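Local structure of Alpha/beta hydrolase fold protein (Ochrobactrum, 4G9E) at residues A[2-7]-A[19-24]; A[73-78]-A[185-190]; A[100-105]-A[246-251]; A[234-239]-A[263-268]. The protein hydrolyses the lactone ring of N-acyl homoserine lactones, and is seen here holding the ring-opened product N-butanoyl-L-homoserine. One frame throughout, in Å; residues are numbered along the deposited sequence.

Contact 1 (A[2-7]-A[19-24]); sequences TINYHE and ESEGEG
Asn-4 and Glu-19 form an antiparallel hydrogen-bonded pair, the evidence being two reciprocal backbone bonds: Asn-4 N to Glu-19 O and Glu-19 N to Asn-4 O, each 2.8 Å. Beyond this pair side chains and waters take over. Glu-21 can be followed outward from CB, which has no atom of 2-7 within 4.2 Å. With CG anti to its carbonyl carbon (chi1 -66°) and the chain extended beyond, it crosses Asn-4 at about a right angle and passes Thr-2 obliquely. CG lies 3.4 Å from Asn-4 ND2 and 3.5 Å from Thr-2 O. At the tip OE1 stands 3.6 Å from Thr-2 CB and accepts from a water that also takes the Thr-2 N-H, while OE2 accepts from Asn-4 ND2 at 3.2 Å, on its anti side. A second water joins Thr-2 O to Glu-21 N, and a third passes from Asn-4 ND2 to Ser-20 O. On the neighbouring strand end, the Glu-19 carboxylate is bound through OE1 to Arg-53, outside the pair. The chemistry is thus mainly polar and partly water-mediated, consistent with the start of an edge strand held by one backbone pair, one carboxylate and three bridging waters.

Contact 2 (A[73-78]-A[185-190]); sequences RSYSME and RRIMFE. With C4L (N-butanoyl-L-homoserine), chain C.
Met-77 and Met-188 meet methyl to sulfur at the bound N-butanoyl-L-homoserine, although no direct hydrogen bond joins their two segments. Met-77 CE lies 4.0 Å from Met-188 SD, and both side chains reach the acyl chain: Met-77 CE is 3.7 Å from C7 of the ligand, and Met-188 CE is 3.7 Å from its amide oxygen O4. The torsions differ in a telling way. Met-77, extended beyond CG, reaches C7 with its terminal methyl CE, whereas Met-188 has bends at chi2 (-82°) and chi3 (-61°), which bring its sulfur and methyl against C7 and O4 of the ligand. Phe-189 adds a ring edge, its CE1 3.9 Å from the terminal C8, so that the three side chains form part of the acyl-binding pocket.

Away from the ligand the backbones come close, Ser-76 CA and Met-188 CA being 4.2 Å apart. Tyr-75 sits at the centre of an inverse gamma turn, and its carbonyl O rests 3.4 Å from Ile-187 CG2; Tyr-75 CB packs on Ile-187 CB. A single water bridges the backbones, accepting from Met-77 N and donating to Met-188 O, 2.9 Å on each side. The Tyr-75 hydroxyl is engaged outside the pair, by Asp-181 and Ala-68 N.

Ser-76 is the N-cap of helix 77-91, its OG bonded to Gly-79 N. The contact therefore lays the break between helices 71-74 and 77-91 against helix 182-194, while Leu-103 of helix 103-111 packs on both methionines.

Contact 3 (A[100-105]-A[246-251]); sequences GWSLGG and AGHAPF. With C4L (N-butanoyl-L-homoserine), chain C.
Trp-101 meets His-248 through a hydrogen bond, the indole NE1-H donating to His-248 O at 2.8 Å. The bond is bent, 144° at the hydrogen, and the donor stands above the carbonyl plane, so it does not lie on a lone pair. This is the one hydrogen bond of settled direction between the two segments.

Ligand bonds form the second group. In the carboxylate of N-butanoyl-L-homoserine, O2 accepts from Leu-103 N, placed where an oxyanion-hole donor is expected in this fold, and O1 from His-248 NE2, each at 2.8 Å; Asn-33 N and Tyr-160 OH also bond the ligand. Ser-102 OG lies 2.6 Å from the carboxylate carbon C4 and 3.0 Å from His-248 NE2, near the imidazole plane at its edge, and is hydrogen-bonded to Gly-125 O. His-248 ND1 is in turn bonded to Glu-219. This geometry is consistent with a Ser-His-Glu triad, Ser-102 occupying the nucleophile elbow of the Gly-x-Ser-x-Gly sequence; its phi of 64° is the strained form expected there.

Aromatic packing is the third. Phe-251 turns its edge to one face of Trp-101, CE2 lying 3.5 Å from CD2 with the planes at 73°. Ala-249 CB touches Trp-101 CZ2, and NE1 lies above the His-248 ring, offset from its centre, the two rings meeting obliquely.

Within the fold, the turn from strand 97-101 into helix 103-111 faces the loop that enters helix 250-253. Strand 97-101 lies between strands 24-30 and 120-124, and Ile-39 and Phe-40 pack on Trp-101 from a loop after the former.

Contact 4 (A[234-239]-A[263-268]); sequences NLWEGK and ARFIRD
Trp-236 has the most surface buried here, and its indole is enclosed on several sides. Over one face comes the edge of Phe-265, CD1 lying 3.5 Å from Trp-236 CG with the ring planes at 71°, an edge-to-face pair. Phe-265 CB adds a CH-pi contact, sitting over the six-membered ring close to its normal. The opposite face carries CG of Glu-237. At the ring edge NE1 donates to Asp-268 OD2 at 2.8 Å, nearly in the indole plane and along the anti lone pair of the oxygen, in a nearly straight bond.

Arg-264, next in buried area, lays its CG at the indole edge, and the bend at chi3 (68°) turns the guanidinium toward Glu-237. The grip is side-on: NE bonds to Glu-237 OE2 at 2.7 Å and NH1 to OE1 at 3.0 Å, one nitrogen to each oxygen, with the two flat groups only 8° from coplanar.

Two carboxylates approach here, Glu-237 OE2 and Asp-268 OD2 being 4.4 Å apart. A water donates to both, while Asp-268 OD1 takes two bonds from Arg-267. The two arginines probably offset the repulsion and keep both acids ionised. A buried indole N-H is thus satisfied by a carboxylate, and the loop before strand 241-243 is joined to helix 255-270 by aromatic packing together with a salt bridge and an N-H to carboxylate bond.

From the N terminus, contact 1 closes first: only eleven residues, mostly the hairpin of strands 4-10 and 13-19, separate its segments, and it lies at the outer edge of the sheet. Contact 2 opens next, and before its second segment arrives contact 3 has begun, so the two cross along the chain. They also touch in space, through Leu-103 against Met-77 and Met-188, and share the bound ligand, linking helix 182-194 to the turn between strand 97-101 and helix 103-111. Contact 4 crosses contact 3, opening before 246-251 and closing after it, and joins the loop before strand 241-243 to helix 255-270; its centre lies about 29 Å from that of contact 2.

Contact 1 (A[2-7]-A[19-24])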
# COMPACT_ATOMS: atom_id res chain seq x y z
N THR A 2 3.94 -6.51 -22.00
CA THR A 2 3.62 -7.77 -21.39
C THR A 2 3.82 -7.68 -19.86
O THR A 2 4.86 -7.28 -19.42
CB THR A 2 4.58 -8.78 -21.95
OG1 THR A 2 4.55 -8.71 -23.40
CG2 THR A 2 4.18 -10.08 -21.57
N ILE A 3 2.80 -8.03 -19.10
CA ILE A 3 2.95 -8.18 -17.66
C ILE A 3 3.17 -9.64 -17.37
O ILE A 3 2.40 -10.50 -17.82
CB ILE A 3 1.70 -7.70 -16.91
CG1 ILE A 3 1.41 -6.24 -17.24
CG2 ILE A 3 1.88 -7.89 -15.41
CD1 ILE A 3 2.59 -5.32 -17.00
N ASN A 4 4.22 -9.94 -16.62
CA ASN A 4 4.54 -11.31 -16.28
C ASN A 4 3.95 -11.68 -14.93
O ASN A 4 4.26 -11.07 -13.91
CB ASN A 4 6.04 -11.54 -16.32
CG ASN A 4 6.59 -11.49 -17.74
OD1 ASN A 4 6.05 -12.14 -18.64
ND2 ASN A 4 7.64 -10.70 -17.95
N TYR A 5 3.07 -12.68 -14.95
CA TYR A 5 2.40 -13.18 -13.77
C TYR A 5 3.03 -14.49 -13.34
O TYR A 5 3.28 -15.37 -14.17
CB TYR A 5 0.92 -13.40 -14.07
CG TYR A 5 0.16 -14.03 -12.92
CD1 TYR A 5 -0.51 -13.25 -12.00
CD2 TYR A 5 0.11 -15.41 -12.77
CE1 TYR A 5 -1.21 -13.82 -10.95
CE2 TYR A 5 -0.58 -15.99 -11.72
CZ TYR A 5 -1.23 -15.19 -10.82
OH TYR A 5 -1.93 -15.75 -9.77
N HIS A 6 3.30 -14.63 -12.05
CA HIS A 6 3.76 -15.91 -11.54
C HIS A 6 3.44 -16.03 -10.06
O HIS A 6 3.10 -15.05 -9.41
CB HIS A 6 5.24 -16.13 -11.86
CG HIS A 6 6.17 -15.16 -11.20
ND1 HIS A 6 6.21 -13.82 -11.52
CD2 HIS A 6 7.12 -15.35 -10.25
CE1 HIS A 6 7.13 -13.22 -10.78
NE2 HIS A 6 7.70 -14.13 -10.00
N GLU A 7 3.53 -17.24 -9.53
CA GLU A 7 3.16 -17.49 -8.14
C GLU A 7 4.34 -18.03 -7.35
O GLU A 7 5.14 -18.81 -7.86
CB GLU A 7 1.96 -18.44 -8.07
CG GLU A 7 0.72 -17.82 -8.69
CD GLU A 7 -0.39 -18.82 -8.94
OE1 GLU A 7 -0.16 -20.04 -8.79
OE2 GLU A 7 -1.50 -18.37 -9.29
N GLU A 19 4.68 -8.62 -12.58
CA GLU A 19 5.86 -7.79 -12.83
C GLU A 19 5.81 -7.20 -14.22
O GLU A 19 5.48 -7.89 -15.20
CB GLU A 19 7.15 -8.59 -12.68
CG GLU A 19 7.36 -9.19 -11.32
CD GLU A 19 8.70 -9.89 -11.18
OE1 GLU A 19 9.73 -9.29 -11.57
OE2 GLU A 19 8.74 -11.03 -10.69
N SER A 20 6.16 -5.93 -14.33
CA SER A 20 6.38 -5.33 -15.64
C SER A 20 7.76 -5.75 -16.17
O SER A 20 8.56 -6.35 -15.44
CB SER A 20 6.29 -3.81 -15.56
OG SER A 20 7.45 -3.27 -14.95
N GLU A 21 8.03 -5.44 -17.43
CA GLU A 21 9.30 -5.80 -18.06
C GLU A 21 10.29 -4.64 -18.07
O GLU A 21 11.29 -4.69 -18.77
CB GLU A 21 9.08 -6.37 -19.46
CG GLU A 21 8.36 -7.71 -19.43
CD GLU A 21 8.19 -8.34 -20.80
OE1 GLU A 21 7.98 -7.59 -21.78
OE2 GLU A 21 8.27 -9.58 -20.89
N GLY A 22 10.03 -3.61 -17.27
CA GLY A 22 10.96 -2.50 -17.17
C GLY A 22 12.35 -2.93 -16.75
O GLY A 22 12.51 -3.81 -15.89
N GLU A 23 13.36 -2.31 -17.36
CA GLU A 23 14.76 -2.62 -17.11
C GLU A 23 15.34 -1.85 -15.93
O GLU A 23 16.43 -2.15 -15.46
CB GLU A 23 15.61 -2.28 -18.34
CG GLU A 23 15.43 -3.21 -19.51
CD GLU A 23 16.33 -2.83 -20.67
OE1 GLU A 23 16.70 -1.65 -20.78
OE2 GLU A 23 16.67 -3.73 -21.47
N GLY A 24 14.61 -0.83 -15.47
CA GLY A 24 15.12 0.06 -14.45
C GLY A 24 14.96 -0.46 -13.05
O GLY A 24 14.53 -1.60 -12.83
O HOH W 1 5.97 -4.60 -19.08
O HOH W 2 6.54 -5.38 -22.10
O HOH W 3 8.91 -9.23 -15.90

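Contact 2 (A[73-78]-A[185-190])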
# COMPACT_ATOMS: atom_id res chain seq x y z
N ARG A 73 -0.80 -15.44 12.06
CA ARG A 73 0.53 -14.91 11.78
C ARG A 73 0.48 -13.84 10.70
O ARG A 73 1.16 -12.83 10.78
CB ARG A 73 1.44 -16.04 11.32
CG ARG A 73 2.83 -15.59 10.94
CD ARG A 73 3.57 -16.68 10.20
NE ARG A 73 4.89 -16.21 9.79
CZ ARG A 73 5.51 -16.59 8.67
NH1 ARG A 73 4.91 -17.44 7.85
NH2 ARG A 73 6.71 -16.11 8.38
N SER A 74 -0.32 -14.08 9.67
CA SER A 74 -0.21 -13.30 8.43
C SER A 74 -1.05 -12.03 8.36
O SER A 74 -0.62 -11.04 7.76
CB SER A 74 -0.57 -14.17 7.23
OG SER A 74 0.31 -15.26 7.12
N TYR A 75 -2.25 -12.06 8.93
CA TYR A 75 -3.21 -10.99 8.70
C TYR A 75 -3.04 -9.87 9.72
O TYR A 75 -3.82 -9.72 10.66
CB TYR A 75 -4.64 -11.53 8.74
CG TYR A 75 -5.00 -12.51 7.64
CD1 TYR A 75 -4.35 -12.50 6.41
CD2 TYR A 75 -6.04 -13.41 7.83
CE1 TYR A 75 -4.73 -13.38 5.41
CE2 TYR A 75 -6.43 -14.28 6.84
CZ TYR A 75 -5.77 -14.26 5.62
OH TYR A 75 -6.13 -15.13 4.62
N SER A 76 -1.97 -9.09 9.53
CA SER A 76 -1.70 -7.93 10.35
C SER A 76 -0.72 -7.07 9.57
O SER A 76 -0.04 -7.56 8.68
CB SER A 76 -1.09 -8.32 11.70
OG SER A 76 0.22 -8.82 11.53
N MET A 77 -0.63 -5.80 9.92
CA MET A 77 0.30 -4.94 9.20
C MET A 77 1.72 -5.50 9.24
O MET A 77 2.42 -5.52 8.23
CB MET A 77 0.21 -3.52 9.73
CG MET A 77 -1.11 -2.85 9.35
SD MET A 77 -1.49 -1.47 10.40
CE MET A 77 -2.96 -0.85 9.59
N GLU A 78 2.15 -5.97 10.41
CA GLU A 78 3.49 -6.53 10.55
C GLU A 78 3.62 -7.90 9.88
O GLU A 78 4.66 -8.21 9.32
CB GLU A 78 3.91 -6.56 12.03
CG GLU A 78 3.09 -7.46 12.94
CD GLU A 78 1.86 -6.80 13.56
OE1 GLU A 78 1.30 -5.82 13.02
OE2 GLU A 78 1.44 -7.29 14.63
N ARG A 185 -9.65 -8.86 7.30
CA ARG A 185 -10.12 -7.54 7.72
C ARG A 185 -10.23 -7.46 9.23
O ARG A 185 -9.70 -6.55 9.86
CB ARG A 185 -11.47 -7.22 7.08
CG ARG A 185 -11.37 -6.88 5.60
CD ARG A 185 -12.71 -6.41 5.05
NE ARG A 185 -13.69 -7.49 4.96
CZ ARG A 185 -13.97 -8.17 3.85
NH1 ARG A 185 -13.33 -7.90 2.72
NH2 ARG A 185 -14.89 -9.12 3.87
N ARG A 186 -10.92 -8.43 9.82
CA ARG A 186 -11.19 -8.40 11.25
C ARG A 186 -9.90 -8.43 12.06
O ARG A 186 -9.70 -7.61 12.96
CB ARG A 186 -12.10 -9.55 11.65
CG ARG A 186 -12.30 -9.64 13.15
CD ARG A 186 -13.32 -10.70 13.54
NE ARG A 186 -13.11 -11.97 12.86
CZ ARG A 186 -12.27 -12.92 13.26
NH1 ARG A 186 -11.52 -12.75 14.34
NH2 ARG A 186 -12.17 -14.04 12.56
N ILE A 187 -9.04 -9.39 11.75
CA ILE A 187 -7.84 -9.60 12.54
C ILE A 187 -6.86 -8.43 12.37
O ILE A 187 -6.33 -7.92 13.35
CB ILE A 187 -7.17 -10.94 12.21
CG1 ILE A 187 -8.12 -12.10 12.56
CG2 ILE A 187 -5.88 -11.10 12.99
CD1 ILE A 187 -7.70 -13.42 11.98
N MET A 188 -6.65 -7.99 11.14
CA MET A 188 -5.73 -6.88 10.92
C MET A 188 -6.18 -5.64 11.68
O MET A 188 -5.37 -4.97 12.31
CB MET A 188 -5.59 -6.59 9.43
CG MET A 188 -4.75 -5.36 9.09
SD MET A 188 -5.62 -3.78 9.20
CE MET A 188 -6.91 -4.00 7.97
N PHE A 189 -7.47 -5.33 11.62
CA PHE A 189 -7.92 -4.08 12.21
C PHE A 189 -7.84 -4.11 13.73
O PHE A 189 -7.47 -3.12 14.37
CB PHE A 189 -9.34 -3.75 11.76
CG PHE A 189 -9.80 -2.38 12.17
CD1 PHE A 189 -9.40 -1.26 11.46
CD2 PHE A 189 -10.60 -2.22 13.28
CE1 PHE A 189 -9.82 0.00 11.85
CE2 PHE A 189 -11.02 -0.96 13.67
CZ PHE A 189 -10.63 0.15 12.96
N GLU A 190 -8.19 -5.25 14.31
CA GLU A 190 -8.06 -5.43 15.75
C GLU A 190 -6.62 -5.28 16.21
O GLU A 190 -6.33 -4.61 17.20
CB GLU A 190 -8.61 -6.79 16.17
CG GLU A 190 -10.13 -6.87 16.18
CD GLU A 190 -10.65 -8.23 16.56
OE1 GLU A 190 -9.85 -9.19 16.61
OE2 GLU A 190 -11.87 -8.35 16.80
O1 C4L C . -7.93 1.19 1.67
C4 C4L C . -7.43 0.68 2.71
O2 C4L C . -6.45 -0.10 2.69
C3 C4L C . -8.04 1.01 4.05
C2 C4L C . -8.77 2.36 4.02
C1 C4L C . -9.77 2.49 5.16
O3 C4L C . -10.91 1.65 4.91
N1 C4L C . -7.04 1.05 5.12
C5 C4L C . -6.92 0.08 6.03
O4 C4L C . -7.63 -0.91 6.06
C6 C4L C . -5.84 0.26 7.08
C7 C4L C . -6.43 -0.02 8.46
C8 C4L C . -7.51 0.98 8.85
O HOH W 4 -2.53 -4.97 11.90

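Contact 3 (A[100-105]-A[246-251])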
# COMPACT_ATOMS: atom_id res chain seq x y z
N GLY A 100 3.20 2.14 -1.05
CA GLY A 100 2.14 1.46 -0.33
C GLY A 100 0.86 2.26 -0.36
O GLY A 100 0.84 3.43 0.01
N TRP A 101 -0.21 1.60 -0.81
CA TRP A 101 -1.53 2.20 -0.88
C TRP A 101 -2.36 1.79 0.33
O TRP A 101 -2.77 0.63 0.45
CB TRP A 101 -2.24 1.77 -2.16
CG TRP A 101 -3.64 2.27 -2.26
CD1 TRP A 101 -4.10 3.50 -1.87
CD2 TRP A 101 -4.77 1.56 -2.76
NE1 TRP A 101 -5.46 3.58 -2.09
CE2 TRP A 101 -5.89 2.40 -2.64
CE3 TRP A 101 -4.94 0.29 -3.31
CZ2 TRP A 101 -7.16 2.02 -3.05
CZ3 TRP A 101 -6.20 -0.10 -3.71
CH2 TRP A 101 -7.30 0.76 -3.58
N SER A 102 -2.59 2.75 1.23
CA SER A 102 -3.53 2.63 2.33
C SER A 102 -3.05 1.54 3.29
O SER A 102 -2.00 1.72 3.89
CB SER A 102 -4.95 2.46 1.82
OG SER A 102 -5.86 2.78 2.85
N LEU A 103 -3.76 0.43 3.46
CA LEU A 103 -3.19 -0.69 4.21
C LEU A 103 -1.76 -0.97 3.74
O LEU A 103 -0.87 -1.23 4.55
CB LEU A 103 -4.06 -1.93 4.05
CG LEU A 103 -3.49 -3.25 4.57
CD1 LEU A 103 -3.24 -3.19 6.08
CD2 LEU A 103 -4.40 -4.41 4.22
N GLY A 104 -1.53 -0.92 2.43
CA GLY A 104 -0.20 -1.14 1.89
C GLY A 104 0.85 -0.14 2.37
O GLY A 104 2.03 -0.49 2.50
N GLY A 105 0.44 1.10 2.61
CA GLY A 105 1.32 2.09 3.20
C GLY A 105 1.69 1.75 4.63
O GLY A 105 2.85 1.91 5.03
N ALA A 246 -9.14 13.92 -6.93
CA ALA A 246 -8.86 12.53 -6.63
C ALA A 246 -9.19 12.28 -5.18
O ALA A 246 -9.17 13.20 -4.36
CB ALA A 246 -7.40 12.21 -6.89
N GLY A 247 -9.51 11.03 -4.86
CA GLY A 247 -9.81 10.65 -3.49
C GLY A 247 -8.79 9.67 -2.94
O GLY A 247 -7.60 10.00 -2.81
N HIS A 248 -9.24 8.47 -2.63
CA HIS A 248 -8.40 7.48 -1.96
C HIS A 248 -7.39 6.80 -2.88
O HIS A 248 -6.44 6.21 -2.39
CB HIS A 248 -9.29 6.41 -1.34
CG HIS A 248 -8.60 5.52 -0.35
ND1 HIS A 248 -7.85 6.00 0.70
CD2 HIS A 248 -8.61 4.17 -0.22
CE1 HIS A 248 -7.41 4.99 1.44
NE2 HIS A 248 -7.86 3.87 0.90
N ALA A 249 -7.61 6.85 -4.20
CA ALA A 249 -6.81 6.06 -5.12
C ALA A 249 -6.31 6.90 -6.29
O ALA A 249 -6.63 6.62 -7.45
CB ALA A 249 -7.61 4.87 -5.63
N PRO A 250 -5.49 7.93 -6.01
CA PRO A 250 -5.09 8.84 -7.09
C PRO A 250 -4.30 8.15 -8.21
O PRO A 250 -4.29 8.67 -9.32
CB PRO A 250 -4.24 9.89 -6.37
CG PRO A 250 -3.83 9.23 -5.07
CD PRO A 250 -5.01 8.38 -4.69
N PHE A 251 -3.65 7.03 -7.92
CA PHE A 251 -2.90 6.30 -8.94
C PHE A 251 -3.80 5.78 -10.06
O PHE A 251 -3.31 5.52 -11.16
CB PHE A 251 -2.12 5.15 -8.29
CG PHE A 251 -3.00 4.19 -7.56
CD1 PHE A 251 -3.60 3.15 -8.26
CD2 PHE A 251 -3.28 4.35 -6.21
CE1 PHE A 251 -4.46 2.28 -7.62
CE2 PHE A 251 -4.15 3.48 -5.57
CZ PHE A 251 -4.74 2.45 -6.27
O1 C4L C . -7.93 1.19 1.67
C4 C4L C . -7.43 0.68 2.71
O2 C4L C . -6.45 -0.10 2.69
C3 C4L C . -8.04 1.01 4.05
C2 C4L C . -8.77 2.36 4.02
C1 C4L C . -9.77 2.49 5.16
O3 C4L C . -10.91 1.65 4.91
N1 C4L C . -7.04 1.05 5.12
C5 C4L C . -6.92 0.08 6.03
O4 C4L C . -7.63 -0.91 6.06
C6 C4L C . -5.84 0.26 7.08
C7 C4L C . -6.43 -0.02 8.46
C8 C4L C . -7.51 0.98 8.85

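Contact 4 (A[234-239]-A[263-268])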
# COMPACT_ATOMS: atom_id res chain seq x y z
N ASN A 234 12.60 12.23 7.14
CA ASN A 234 13.12 12.69 5.85
C ASN A 234 11.98 12.74 4.85
O ASN A 234 11.82 11.85 4.01
CB ASN A 234 14.20 11.72 5.39
CG ASN A 234 14.86 12.14 4.10
OD1 ASN A 234 14.65 13.25 3.60
ND2 ASN A 234 15.68 11.25 3.55
N LEU A 235 11.17 13.79 4.96
CA LEU A 235 9.98 13.95 4.13
C LEU A 235 10.38 14.44 2.74
O LEU A 235 10.97 15.51 2.58
CB LEU A 235 9.02 14.94 4.77
CG LEU A 235 7.69 15.18 4.04
CD1 LEU A 235 6.92 13.89 3.87
CD2 LEU A 235 6.87 16.22 4.80
N TRP A 236 10.06 13.63 1.73
CA TRP A 236 10.45 13.94 0.36
C TRP A 236 9.85 15.26 -0.11
O TRP A 236 8.63 15.46 -0.05
CB TRP A 236 10.02 12.80 -0.55
CG TRP A 236 10.32 12.99 -2.00
CD1 TRP A 236 11.55 13.01 -2.60
CD2 TRP A 236 9.36 13.17 -3.05
NE1 TRP A 236 11.40 13.20 -3.96
CE2 TRP A 236 10.07 13.30 -4.26
CE3 TRP A 236 7.96 13.25 -3.07
CZ2 TRP A 236 9.43 13.48 -5.48
CZ3 TRP A 236 7.33 13.43 -4.29
CH2 TRP A 236 8.07 13.55 -5.47
N GLU A 237 10.72 16.15 -0.57
CA GLU A 237 10.36 17.50 -1.03
C GLU A 237 9.78 18.38 0.09
O GLU A 237 9.24 19.45 -0.17
CB GLU A 237 9.48 17.46 -2.29
CG GLU A 237 10.24 16.91 -3.49
CD GLU A 237 9.49 17.01 -4.80
OE1 GLU A 237 8.26 17.25 -4.79
OE2 GLU A 237 10.14 16.84 -5.85
N GLY A 238 9.92 17.92 1.33
CA GLY A 238 9.66 18.75 2.49
C GLY A 238 8.21 19.04 2.79
O GLY A 238 7.90 19.90 3.61
N LYS A 239 7.32 18.39 2.09
CA LYS A 239 5.89 18.58 2.33
C LYS A 239 5.10 17.34 1.94
O LYS A 239 5.59 16.50 1.24
CB LYS A 239 5.35 19.81 1.60
CG LYS A 239 5.32 19.61 0.12
CD LYS A 239 4.82 20.91 -0.57
CE LYS A 239 3.38 21.24 -0.13
NZ LYS A 239 2.99 22.66 0.30
N ALA A 263 7.16 8.86 -10.46
CA ALA A 263 8.35 8.82 -11.30
C ALA A 263 9.47 9.69 -10.72
O ALA A 263 10.64 9.30 -10.73
CB ALA A 263 8.02 9.26 -12.72
N ARG A 264 9.12 10.88 -10.26
CA ARG A 264 10.12 11.79 -9.72
C ARG A 264 10.74 11.20 -8.45
O ARG A 264 11.95 11.27 -8.25
CB ARG A 264 9.54 13.18 -9.47
CG ARG A 264 10.60 14.23 -9.17
CD ARG A 264 10.02 15.63 -9.23
NE ARG A 264 9.05 15.95 -8.19
CZ ARG A 264 7.76 16.19 -8.40
NH1 ARG A 264 6.98 16.53 -7.38
NH2 ARG A 264 7.24 16.08 -9.61
N PHE A 265 9.90 10.60 -7.61
CA PHE A 265 10.37 9.98 -6.39
C PHE A 265 11.31 8.81 -6.70
O PHE A 265 12.38 8.69 -6.10
CB PHE A 265 9.18 9.51 -5.56
CG PHE A 265 9.56 8.96 -4.21
CD1 PHE A 265 10.24 9.76 -3.30
CD2 PHE A 265 9.22 7.67 -3.85
CE1 PHE A 265 10.59 9.26 -2.05
CE2 PHE A 265 9.57 7.16 -2.60
CZ PHE A 265 10.24 7.97 -1.70
N ILE A 266 10.93 7.94 -7.64
CA ILE A 266 11.80 6.83 -8.01
C ILE A 266 13.14 7.34 -8.54
O ILE A 266 14.20 6.88 -8.12
CB ILE A 266 11.15 5.88 -9.03
CG1 ILE A 266 9.89 5.23 -8.46
CG2 ILE A 266 12.15 4.82 -9.48
CD1 ILE A 266 9.03 4.56 -9.52
N ARG A 267 13.09 8.32 -9.44
CA ARG A 267 14.32 8.90 -9.98
C ARG A 267 15.18 9.44 -8.84
O ARG A 267 16.39 9.18 -8.79
CB ARG A 267 13.98 10.00 -11.00
CG ARG A 267 15.16 10.53 -11.81
CD ARG A 267 16.01 11.56 -11.08
NE ARG A 267 15.25 12.63 -10.44
CZ ARG A 267 14.83 13.74 -11.05
NH1 ARG A 267 14.16 14.64 -10.34
NH2 ARG A 267 15.08 13.97 -12.34
N ASP A 268 14.57 10.18 -7.93
CA ASP A 268 15.31 10.78 -6.83
C ASP A 268 15.95 9.73 -5.93
O ASP A 268 17.05 9.93 -5.44
CB ASP A 268 14.41 11.69 -5.99
CG ASP A 268 14.02 12.98 -6.69
OD1 ASP A 268 14.52 13.29 -7.79
OD2 ASP A 268 13.20 13.70 -6.07
O HOH W 5 12.68 16.31 -6.44